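Local coordinates for uncharacterized hypothetical protein (Bacteroides uniformis, PDB 4EIU), which is of unknown function but belongs to the DUF3823 family, whose N-terminal domain falls in the transthyretin clan, at residues Gln112-Gly121 with Ala132-Val140; Glu182-Tyr190 with Val203-Pro212. One frame throughout, in Å; residues are numbered along the deposited sequence. Where two conformers were deposited one is given.

In the fold
Interaction 1 pairs the two strands of a beta hairpin, 115-126 and 129-138, within one three-stranded antiparallel sheet. Interaction 2 crosses between sheets: 203-212 leaves strand 202-206, the far edge of that same sheet, while 182-190 carries strand 186-189, the edge of a four-stranded sheet. The two contacts meet where strand 129-138 pairs with 202-206, hydrogen-bonded through the backbones of Val134 and Val203 and the side chains of Gln133 and Thr204. Both are partly buried, but interaction 1 lies nearer the chain centre and interaction 2 has more exposed residues. Regular main-chain bonds hold the first, with a charged pair on the face away from the valines; one main-chain bond, side-chain hydrogen bonds, a tryptophan ring and apolar contacts hold the second.

Interaction 1: Gln112-Gly121 with Ala132-Val140; sequences QPFLNVEFVG and AQVRVTRGV
Arg135 and Glu118 form an antiparallel hydrogen-bonded pair, and their side chains run side by side from the same face of the hairpin. The arginine CB is flanked by CG2 of Val120 at 3.8 Å and CG of Glu118 at 3.9 Å. With Arg135 CG anti to the backbone N (chi1 -175°), the chain carries on along the glutamate, and CD comes within 3.3 Å of Glu118 OE2. A bend at chi3 then turns the guanidinium so that Val120 CG2 lies over one face, 3.9 Å from CZ. At the tip, NH1 reaches Glu118 OE2 at 3.4 Å, a straight but weak bond within a salt bridge. The carboxylate approaches at the guanidinium edge but is twisted 77° to its plane. A water lies within hydrogen-bonding distance of Glu118 OE2, Arg135 O and Thr137 OG1, bridging the three.

Main-chain bonds set this register: Arg135 N to Glu118 O at 2.8 Å, Thr137 N to Asn116 O, and Val120 N to Gln133 O. Beyond strand 132-138, Gly139 N closes on Phe114 O at 2.9 Å, and a side chain at Gly139 would run into Pro113 O. On the other face Val117 CG1 meets Val134 CG1 at 3.9 Å; both valines pack on Ala221 of strand 216-225, while Phe119 and Ala132 reach Phe167 of strand 162-170.

Interaction 2: Glu182-Tyr190 with Val203-Pro212; sequences ERWSSSINY and VTIQSNGNVP
Trp184 and Val211 meet over a ring face: the valine CG2 sits 3.4 Å from the centroid of the indole five-membered ring, only 8° off its normal, a CH-pi contact. Val211 was modelled in two conformers, so this holds for the one described. On the opposite face lies CB of Arg183, and Asn208 O comes in at the ring edge, 3.3 Å from CD1. Trp184 CG stands anti to its own carbonyl carbon (chi1 -52°), which brings the indole across to the loop 207-212, with CZ2 beside Pro212 CD. Replacing the tryptophan with an alanine would probably leave Val211 and Pro212 without their apolar partner and open a gap beside the loop.

The next shell fixes this loop. Asn208 N donates to Trp184 O at 2.9 Å from above the carbonyl plane, and the Asn208 ND2 bonds Ser185 O at 2.8 Å, close to its own amide plane. That ND2 also reaches a water held by Ser187 N. Gly209 has a positive phi of 58°, and any side chain there would clash with Arg183 O. Ser186 OG donates to Gln206 O at 2.6 Å.

Farther along, Ile188 CD1 packs on Val203 CG1 at 3.8 Å, and its CG1 on Ile205 CD1. Tyr171 meets Trp184 edge-to-face, Phe195 does the same to Tyr190, and Ser186 and Ile188 are themselves paired with strand 162-170.

With axes 7.0 Å apart at their closest, the short segments 186-189 and 203-206 are edge strands of two different sheets whose side chains meet between them. The apolar contacts of Ile188 with Val203 and Ile205 carry no directional bond, so the position of the loop against 184-186 rests on the hydrogen bonds of Asn208 and Ser186 and on the indole face.

Interaction 1: Gln112-Gly121 with Ala132-Val140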
loop_
_atom_site.group_PDB
_atom_site.type_symbol
_atom_site.label_atom_id
_atom_site.label_comp_id
_atom_site.label_asym_id
_atom_site.label_seq_id
_atom_site.Cartn_x
_atom_site.Cartn_y
_atom_site.Cartn_z
ATOM N N GLN A 112 -9.456 4.597 1.023
ATOM C CA GLN A 112 -9.762 4.683 -0.420
ATOM C C GLN A 112 -8.418 4.469 -1.141
ATOM O O GLN A 112 -7.687 5.420 -1.384
ATOM C CB GLN A 112 -10.370 6.036 -0.714
ATOM C CG GLN A 112 -11.828 6.059 -0.254
ATOM C CD GLN A 112 -12.491 7.420 -0.286
ATOM O OE1 GLN A 112 -11.961 8.422 0.244
ATOM N NE2 GLN A 112 -13.672 7.470 -0.902
ATOM N N PRO A 113 -8.103 3.197 -1.472
ATOM C CA PRO A 113 -6.821 2.920 -2.095
ATOM C C PRO A 113 -6.775 3.573 -3.475
ATOM O O PRO A 113 -7.776 3.676 -4.117
ATOM C CB PRO A 113 -6.808 1.392 -2.250
ATOM C CG PRO A 113 -8.240 0.987 -2.231
ATOM C CD PRO A 113 -8.983 2.018 -1.431
ATOM N N PHE A 114 -5.585 3.962 -3.918
ATOM C CA PHE A 114 -5.471 4.622 -5.194
ATOM C C PHE A 114 -5.799 3.676 -6.356
ATOM O O PHE A 114 -6.438 4.075 -7.323
ATOM C CB PHE A 114 -4.048 5.134 -5.400
ATOM C CG PHE A 114 -3.569 6.092 -4.358
ATOM C CD1 PHE A 114 -4.394 7.082 -3.874
ATOM C CD2 PHE A 114 -2.273 6.034 -3.894
ATOM C CE1 PHE A 114 -3.937 7.989 -2.931
ATOM C CE2 PHE A 114 -1.814 6.936 -2.946
ATOM C CZ PHE A 114 -2.647 7.940 -2.491
ATOM N N LEU A 115 -5.332 2.438 -6.248
ATOM C CA LEU A 115 -5.408 1.404 -7.309
ATOM C C LEU A 115 -5.752 0.038 -6.730
ATOM O O LEU A 115 -5.404 -0.269 -5.589
ATOM C CB LEU A 115 -4.062 1.301 -8.047
ATOM C CG LEU A 115 -3.499 2.566 -8.742
ATOM C CD1 LEU A 115 -2.081 2.342 -9.309
ATOM C CD2 LEU A 115 -4.417 3.035 -9.888
ATOM N N ASN A 116 -6.456 -0.754 -7.523
ATOM C CA ASN A 116 -6.622 -2.158 -7.293
ATOM C C ASN A 116 -5.799 -2.895 -8.322
ATOM O O ASN A 116 -5.824 -2.555 -9.517
ATOM C CB ASN A 116 -8.092 -2.534 -7.417
ATOM C CG ASN A 116 -8.936 -1.935 -6.322
ATOM O OD1 ASN A 116 -8.496 -1.804 -5.185
ATOM N ND2 ASN A 116 -10.169 -1.609 -6.644
ATOM N N VAL A 117 -5.081 -3.904 -7.870
ATOM C CA VAL A 117 -4.140 -4.627 -8.723
ATOM C C VAL A 117 -4.348 -6.109 -8.526
ATOM O O VAL A 117 -4.293 -6.584 -7.401
ATOM C CB VAL A 117 -2.677 -4.294 -8.364
ATOM C CG1 VAL A 117 -1.711 -5.020 -9.319
ATOM C CG2 VAL A 117 -2.443 -2.781 -8.317
ATOM N N GLU A 118 -4.572 -6.842 -9.615
ATOM C CA GLU A 118 -4.816 -8.280 -9.513
ATOM C C GLU A 118 -4.149 -9.015 -10.655
ATOM O O GLU A 118 -3.903 -8.443 -11.725
ATOM C CB GLU A 118 -6.320 -8.562 -9.547
ATOM C CG GLU A 118 -6.979 -8.111 -10.856
ATOM C CD GLU A 118 -8.490 -8.023 -10.782
ATOM O OE1 GLU A 118 -9.117 -9.002 -10.310
ATOM O OE2 GLU A 118 -9.049 -6.986 -11.232
ATOM N N PHE A 119 -3.868 -10.289 -10.424
ATOM C CA PHE A 119 -3.527 -11.206 -11.526
ATOM C C PHE A 119 -4.799 -11.663 -12.226
ATOM O O PHE A 119 -5.847 -11.775 -11.597
ATOM C CB PHE A 119 -2.778 -12.410 -10.997
ATOM C CG PHE A 119 -1.379 -12.107 -10.558
ATOM C CD1 PHE A 119 -0.421 -11.687 -11.488
ATOM C CD2 PHE A 119 -1.005 -12.260 -9.227
ATOM C CE1 PHE A 119 0.886 -11.435 -11.098
ATOM C CE2 PHE A 119 0.297 -11.999 -8.826
ATOM C CZ PHE A 119 1.248 -11.589 -9.758
ATOM N N VAL A 120 -4.722 -11.917 -13.528
ATOM C CA VAL A 120 -5.876 -12.433 -14.250
ATOM C C VAL A 120 -5.705 -13.926 -14.487
ATOM O O VAL A 120 -6.530 -14.712 -14.027
ATOM C CB VAL A 120 -6.124 -11.683 -15.567
ATOM C CG1 VAL A 120 -7.301 -12.310 -16.310
ATOM C CG2 VAL A 120 -6.392 -10.221 -15.262
ATOM N N GLY A 121 -4.634 -14.335 -15.160
ATOM C CA GLY A 121 -4.426 -15.780 -15.382
ATOM C C GLY A 121 -3.622 -16.456 -14.285
ATOM O O GLY A 121 -3.344 -15.868 -13.258
ATOM N N ALA A 132 2.944 -13.245 -16.743
ATOM C CA ALA A 132 1.669 -13.073 -16.060
ATOM C C ALA A 132 0.830 -11.991 -16.714
ATOM O O ALA A 132 1.366 -11.101 -17.374
ATOM C CB ALA A 132 1.917 -12.709 -14.599
ATOM N N GLN A 133 -0.484 -12.078 -16.500
ATOM C CA GLN A 133 -1.444 -11.043 -16.868
ATOM C C GLN A 133 -1.850 -10.252 -15.618
ATOM O O GLN A 133 -2.356 -10.829 -14.639
ATOM C CB GLN A 133 -2.682 -11.677 -17.514
ATOM C CG GLN A 133 -2.372 -12.514 -18.750
ATOM C CD GLN A 133 -1.892 -11.660 -19.909
ATOM O OE1 GLN A 133 -0.693 -11.542 -20.165
ATOM N NE2 GLN A 133 -2.830 -11.037 -20.601
ATOM N N VAL A 134 -1.603 -8.941 -15.642
ATOM C CA VAL A 134 -1.924 -8.043 -14.517
ATOM C C VAL A 134 -3.023 -7.076 -14.929
ATOM O O VAL A 134 -2.986 -6.518 -16.040
ATOM C CB VAL A 134 -0.694 -7.226 -14.042
ATOM C CG1 VAL A 134 -1.080 -6.260 -12.922
ATOM C CG2 VAL A 134 0.405 -8.152 -13.534
ATOM N N ARG A 135 -4.003 -6.865 -14.048
ATOM C CA ARG A 135 -5.047 -5.878 -14.326
ATOM C C ARG A 135 -5.028 -4.774 -13.268
ATOM O O ARG A 135 -5.241 -5.045 -12.095
ATOM C CB ARG A 135 -6.425 -6.530 -14.404
ATOM C CG ARG A 135 -7.510 -5.543 -14.813
ATOM C CD ARG A 135 -8.903 -5.992 -14.415
ATOM N NE ARG A 135 -9.402 -6.927 -15.386
ATOM C CZ ARG A 135 -9.740 -8.204 -15.188
ATOM N NH1 ARG A 135 -9.698 -8.800 -14.003
ATOM N NH2 ARG A 135 -10.156 -8.893 -16.227
ATOM N N VAL A 136 -4.777 -3.534 -13.692
ATOM C CA VAL A 136 -4.820 -2.373 -12.797
ATOM C C VAL A 136 -6.086 -1.542 -13.018
ATOM O O VAL A 136 -6.430 -1.165 -14.152
ATOM C CB VAL A 136 -3.568 -1.489 -12.954
ATOM C CG1 VAL A 136 -3.624 -0.274 -12.007
ATOM C CG2 VAL A 136 -2.310 -2.325 -12.717
ATOM N N THR A 137 -6.783 -1.244 -11.930
ATOM C CA THR A 137 -7.955 -0.340 -11.978
ATOM C C THR A 137 -7.885 0.700 -10.875
ATOM O O THR A 137 -7.169 0.529 -9.887
ATOM C CB THR A 137 -9.298 -1.119 -11.858
ATOM O OG1 THR A 137 -9.230 -1.999 -10.737
ATOM C CG2 THR A 137 -9.619 -1.949 -13.138
ATOM N N ARG A 138 -8.627 1.792 -11.033
ATOM C CA ARG A 138 -8.742 2.805 -9.975
ATOM C C ARG A 138 -9.398 2.233 -8.719
ATOM O O ARG A 138 -10.411 1.557 -8.810
ATOM C CB ARG A 138 -9.560 3.989 -10.475
ATOM C CG ARG A 138 -8.935 4.763 -11.614
ATOM C CD ARG A 138 -7.648 5.460 -11.193
ATOM N NE ARG A 138 -7.063 6.213 -12.300
ATOM C CZ ARG A 138 -5.873 6.812 -12.236
ATOM N NH1 ARG A 138 -5.188 6.784 -11.127
ATOM N NH2 ARG A 138 -5.370 7.470 -13.273
ATOM N N GLY A 139 -8.827 2.487 -7.555
ATOM C CA GLY A 139 -9.411 1.983 -6.316
ATOM C C GLY A 139 -10.458 2.952 -5.770
ATOM O O GLY A 139 -11.277 2.581 -4.920
ATOM N N VAL A 140 -10.381 4.207 -6.216
ATOM C CA VAL A 140 -11.282 5.284 -5.821
ATOM C C VAL A 140 -11.457 6.134 -7.075
ATOM O O VAL A 140 -10.520 6.245 -7.884
ATOM C CB VAL A 140 -10.672 6.133 -4.710
ATOM C CG1 VAL A 140 -9.325 6.733 -5.128
ATOM C CG2 VAL A 140 -11.644 7.217 -4.283
HETATM O O HOH W 1 -6.124 6.556 -8.358
HETATM O O HOH W 2 -12.091 0.028 -4.685
HETATM O O HOH W 3 -11.396 -2.195 -9.393
HETATM O O HOH W 4 -7.769 -4.412 -11.042
#

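Interaction 2: Glu182-Tyr190 with Val203-Pro212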
loop_
_atom_site.group_PDB
_atom_site.type_symbol
_atom_site.label_atom_id
_atom_site.label_comp_id
_atom_site.label_asym_id
_atom_site.label_seq_id
_atom_site.Cartn_x
_atom_site.Cartn_y
_atom_site.Cartn_z
ATOM N N GLU A 182 16.059 -9.118 -7.210
ATOM C CA GLU A 182 16.425 -8.280 -8.359
ATOM C C GLU A 182 16.957 -9.029 -9.582
ATOM O O GLU A 182 17.128 -8.428 -10.643
ATOM C CB GLU A 182 17.433 -7.227 -7.919
ATOM C CG GLU A 182 16.863 -6.279 -6.864
ATOM C CD GLU A 182 17.238 -4.839 -7.100
ATOM O OE1 GLU A 182 18.349 -4.586 -7.594
ATOM O OE2 GLU A 182 16.410 -3.950 -6.791
ATOM N N ARG A 183 17.216 -10.328 -9.460
ATOM C CA ARG A 183 17.582 -11.126 -10.641
ATOM C C ARG A 183 16.382 -11.315 -11.578
ATOM O O ARG A 183 16.525 -11.398 -12.813
ATOM C CB ARG A 183 18.090 -12.514 -10.218
ATOM C CG ARG A 183 19.352 -12.512 -9.368
ATOM C CD ARG A 183 19.734 -13.925 -8.920
ATOM N NE ARG A 183 18.890 -14.384 -7.809
ATOM C CZ ARG A 183 19.217 -15.357 -6.956
ATOM N NH1 ARG A 183 20.384 -16.001 -7.047
ATOM N NH2 ARG A 183 18.373 -15.688 -5.984
ATOM N N TRP A 184 15.199 -11.418 -10.975
ATOM C CA TRP A 184 13.997 -11.870 -11.676
ATOM C C TRP A 184 12.844 -10.900 -11.617
ATOM O O TRP A 184 11.956 -10.952 -12.465
ATOM C CB TRP A 184 13.558 -13.217 -11.109
ATOM C CG TRP A 184 14.667 -14.242 -11.087
ATOM C CD1 TRP A 184 15.470 -14.646 -12.148
ATOM C CD2 TRP A 184 15.117 -15.044 -9.933
ATOM N NE1 TRP A 184 16.369 -15.608 -11.743
ATOM C CE2 TRP A 184 16.208 -15.891 -10.424
ATOM C CE3 TRP A 184 14.741 -15.132 -8.591
ATOM C CZ2 TRP A 184 16.878 -16.789 -9.595
ATOM C CZ3 TRP A 184 15.414 -16.041 -7.764
ATOM C CH2 TRP A 184 16.463 -16.851 -8.258
ATOM N N SER A 185 12.834 -10.037 -10.618
ATOM C CA SER A 185 11.810 -8.991 -10.540
ATOM C C SER A 185 11.890 -8.102 -11.798
ATOM O O SER A 185 12.969 -7.928 -12.390
ATOM C CB SER A 185 11.969 -8.169 -9.261
ATOM O OG SER A 185 11.723 -8.984 -8.120
ATOM N N SER A 186 10.741 -7.593 -12.232
ATOM C CA SER A 186 10.673 -6.796 -13.434
ATOM C C SER A 186 9.709 -5.654 -13.242
ATOM O O SER A 186 9.047 -5.541 -12.204
ATOM C CB SER A 186 10.273 -7.647 -14.644
ATOM O OG SER A 186 8.906 -8.047 -14.615
ATOM N N SER A 187 9.642 -4.791 -14.244
ATOM C CA SER A 187 8.698 -3.702 -14.203
ATOM C C SER A 187 8.412 -3.111 -15.576
ATOM O O SER A 187 9.112 -3.416 -16.551
ATOM C CB SER A 187 9.181 -2.651 -13.194
ATOM O OG SER A 187 10.356 -2.009 -13.615
ATOM N N ILE A 188 7.325 -2.348 -15.673
ATOM C CA ILE A 188 7.044 -1.538 -16.849
ATOM C C ILE A 188 6.786 -0.143 -16.326
ATOM O O ILE A 188 5.985 0.014 -15.400
ATOM C CB ILE A 188 5.799 -1.995 -17.637
ATOM C CG1 ILE A 188 5.871 -3.492 -17.995
ATOM C CG2 ILE A 188 5.689 -1.189 -18.929
ATOM C CD1 ILE A 188 4.527 -4.089 -18.371
ATOM N N ASN A 189 7.470 0.849 -16.892
ATOM C CA ASN A 189 7.267 2.255 -16.566
ATOM C C ASN A 189 6.414 2.911 -17.633
ATOM O O ASN A 189 6.542 2.576 -18.786
ATOM C CB ASN A 189 8.599 2.999 -16.527
ATOM C CG ASN A 189 9.534 2.454 -15.487
ATOM O OD1 ASN A 189 9.161 2.301 -14.364
ATOM N ND2 ASN A 189 10.764 2.145 -15.877
ATOM N N TYR A 190 5.553 3.853 -17.235
ATOM C CA TYR A 190 4.653 4.557 -18.160
ATOM C C TYR A 190 4.893 6.057 -18.041
ATOM O O TYR A 190 4.920 6.598 -16.944
ATOM C CB TYR A 190 3.195 4.224 -17.821
ATOM C CG TYR A 190 2.902 2.758 -17.992
ATOM C CD1 TYR A 190 2.644 2.224 -19.253
ATOM C CD2 TYR A 190 2.946 1.892 -16.922
ATOM C CE1 TYR A 190 2.409 0.861 -19.434
ATOM C CE2 TYR A 190 2.702 0.534 -17.091
ATOM C CZ TYR A 190 2.424 0.027 -18.329
ATOM O OH TYR A 190 2.186 -1.313 -18.438
ATOM N N VAL A 203 -2.550 -6.431 -18.738
ATOM C CA VAL A 203 -1.191 -6.062 -19.137
ATOM C C VAL A 203 -0.287 -7.292 -18.940
ATOM O O VAL A 203 -0.268 -7.905 -17.865
ATOM C CB VAL A 203 -0.663 -4.868 -18.306
ATOM C CG1 VAL A 203 0.790 -4.549 -18.651
ATOM C CG2 VAL A 203 -1.559 -3.637 -18.465
ATOM N N THR A 204 0.450 -7.657 -19.983
ATOM C CA THR A 204 1.395 -8.770 -19.918
ATOM C C THR A 204 2.706 -8.257 -19.356
ATOM O O THR A 204 3.233 -7.244 -19.831
ATOM C CB THR A 204 1.702 -9.343 -21.291
ATOM O OG1 THR A 204 0.472 -9.705 -21.928
ATOM C CG2 THR A 204 2.616 -10.578 -21.163
ATOM N N ILE A 205 3.228 -8.966 -18.362
ATOM C CA ILE A 205 4.544 -8.681 -17.812
ATOM C C ILE A 205 5.348 -9.986 -17.632
ATOM O O ILE A 205 4.760 -11.050 -17.428
ATOM C CB ILE A 205 4.415 -7.873 -16.516
ATOM C CG1 ILE A 205 5.790 -7.383 -16.045
ATOM C CG2 ILE A 205 3.663 -8.665 -15.449
ATOM C CD1 ILE A 205 5.718 -6.189 -15.126
ATOM N N GLN A 206 6.678 -9.867 -17.726
ATOM C CA GLN A 206 7.613 -10.980 -17.743
ATOM C C GLN A 206 8.744 -10.772 -16.765
ATOM O O GLN A 206 9.284 -9.661 -16.666
ATOM C CB GLN A 206 8.243 -11.106 -19.134
ATOM C CG GLN A 206 7.693 -12.242 -19.955
ATOM C CD GLN A 206 8.536 -12.502 -21.185
ATOM O OE1 GLN A 206 8.218 -12.029 -22.251
ATOM N NE2 GLN A 206 9.633 -13.229 -21.023
ATOM N N SER A 207 9.124 -11.851 -16.077
ATOM C CA SER A 207 10.290 -11.833 -15.194
ATOM C C SER A 207 11.565 -11.573 -16.008
ATOM O O SER A 207 11.573 -11.699 -17.224
ATOM C CB SER A 207 10.414 -13.160 -14.414
ATOM O OG SER A 207 10.856 -14.240 -15.238
ATOM N N ASN A 208 12.610 -11.128 -15.313
ATOM C CA ASN A 208 13.949 -11.036 -15.870
ATOM C C ASN A 208 14.684 -12.312 -15.495
ATOM O O ASN A 208 14.116 -13.201 -14.805
ATOM C CB ASN A 208 14.695 -9.824 -15.300
ATOM C CG ASN A 208 14.244 -8.522 -15.916
ATOM O OD1 ASN A 208 14.287 -8.356 -17.127
ATOM N ND2 ASN A 208 13.811 -7.591 -15.083
ATOM N N GLY A 209 15.939 -12.404 -15.960
ATOM C CA GLY A 209 16.801 -13.494 -15.559
ATOM C C GLY A 209 16.043 -14.853 -15.966
ATOM O O GLY A 209 15.107 -14.897 -16.858
ATOM N N ASN A 210 16.549 -15.904 -15.253
ATOM C CA ASN A 210 16.051 -17.266 -15.420
ATOM C C ASN A 210 16.097 -17.955 -14.077
ATOM O O ASN A 210 17.176 -18.141 -13.506
ATOM C CB ASN A 210 16.908 -18.025 -16.427
ATOM C CG ASN A 210 16.862 -17.366 -17.798
ATOM O OD1 ASN A 210 17.887 -16.610 -18.095
ATOM N ND2 ASN A 210 15.555 -17.475 -18.423
ATOM N N VAL A 211 14.923 -18.294 -13.539
ATOM C CA VAL A 211 14.860 -18.992 -12.256
ATOM C C VAL A 211 15.143 -20.464 -12.522
ATOM O O VAL A 211 14.556 -21.041 -13.444
ATOM C CB VAL A 211 13.489 -18.838 -11.564
ATOM C CG1 VAL A 211 13.518 -19.497 -10.177
ATOM C CG2 VAL A 211 13.112 -17.358 -11.462
ATOM N N PRO A 212 16.051 -21.081 -11.737
ATOM C CA PRO A 212 16.400 -22.483 -12.010
ATOM C C PRO A 212 15.199 -23.424 -11.877
ATOM O O PRO A 212 14.372 -23.250 -10.976
ATOM C CB PRO A 212 17.455 -22.810 -10.946
ATOM C CG PRO A 212 17.935 -21.500 -10.441
ATOM C CD PRO A 212 16.756 -20.571 -10.542
HETATM O O HOH W 5 12.278 -5.054 -16.033
#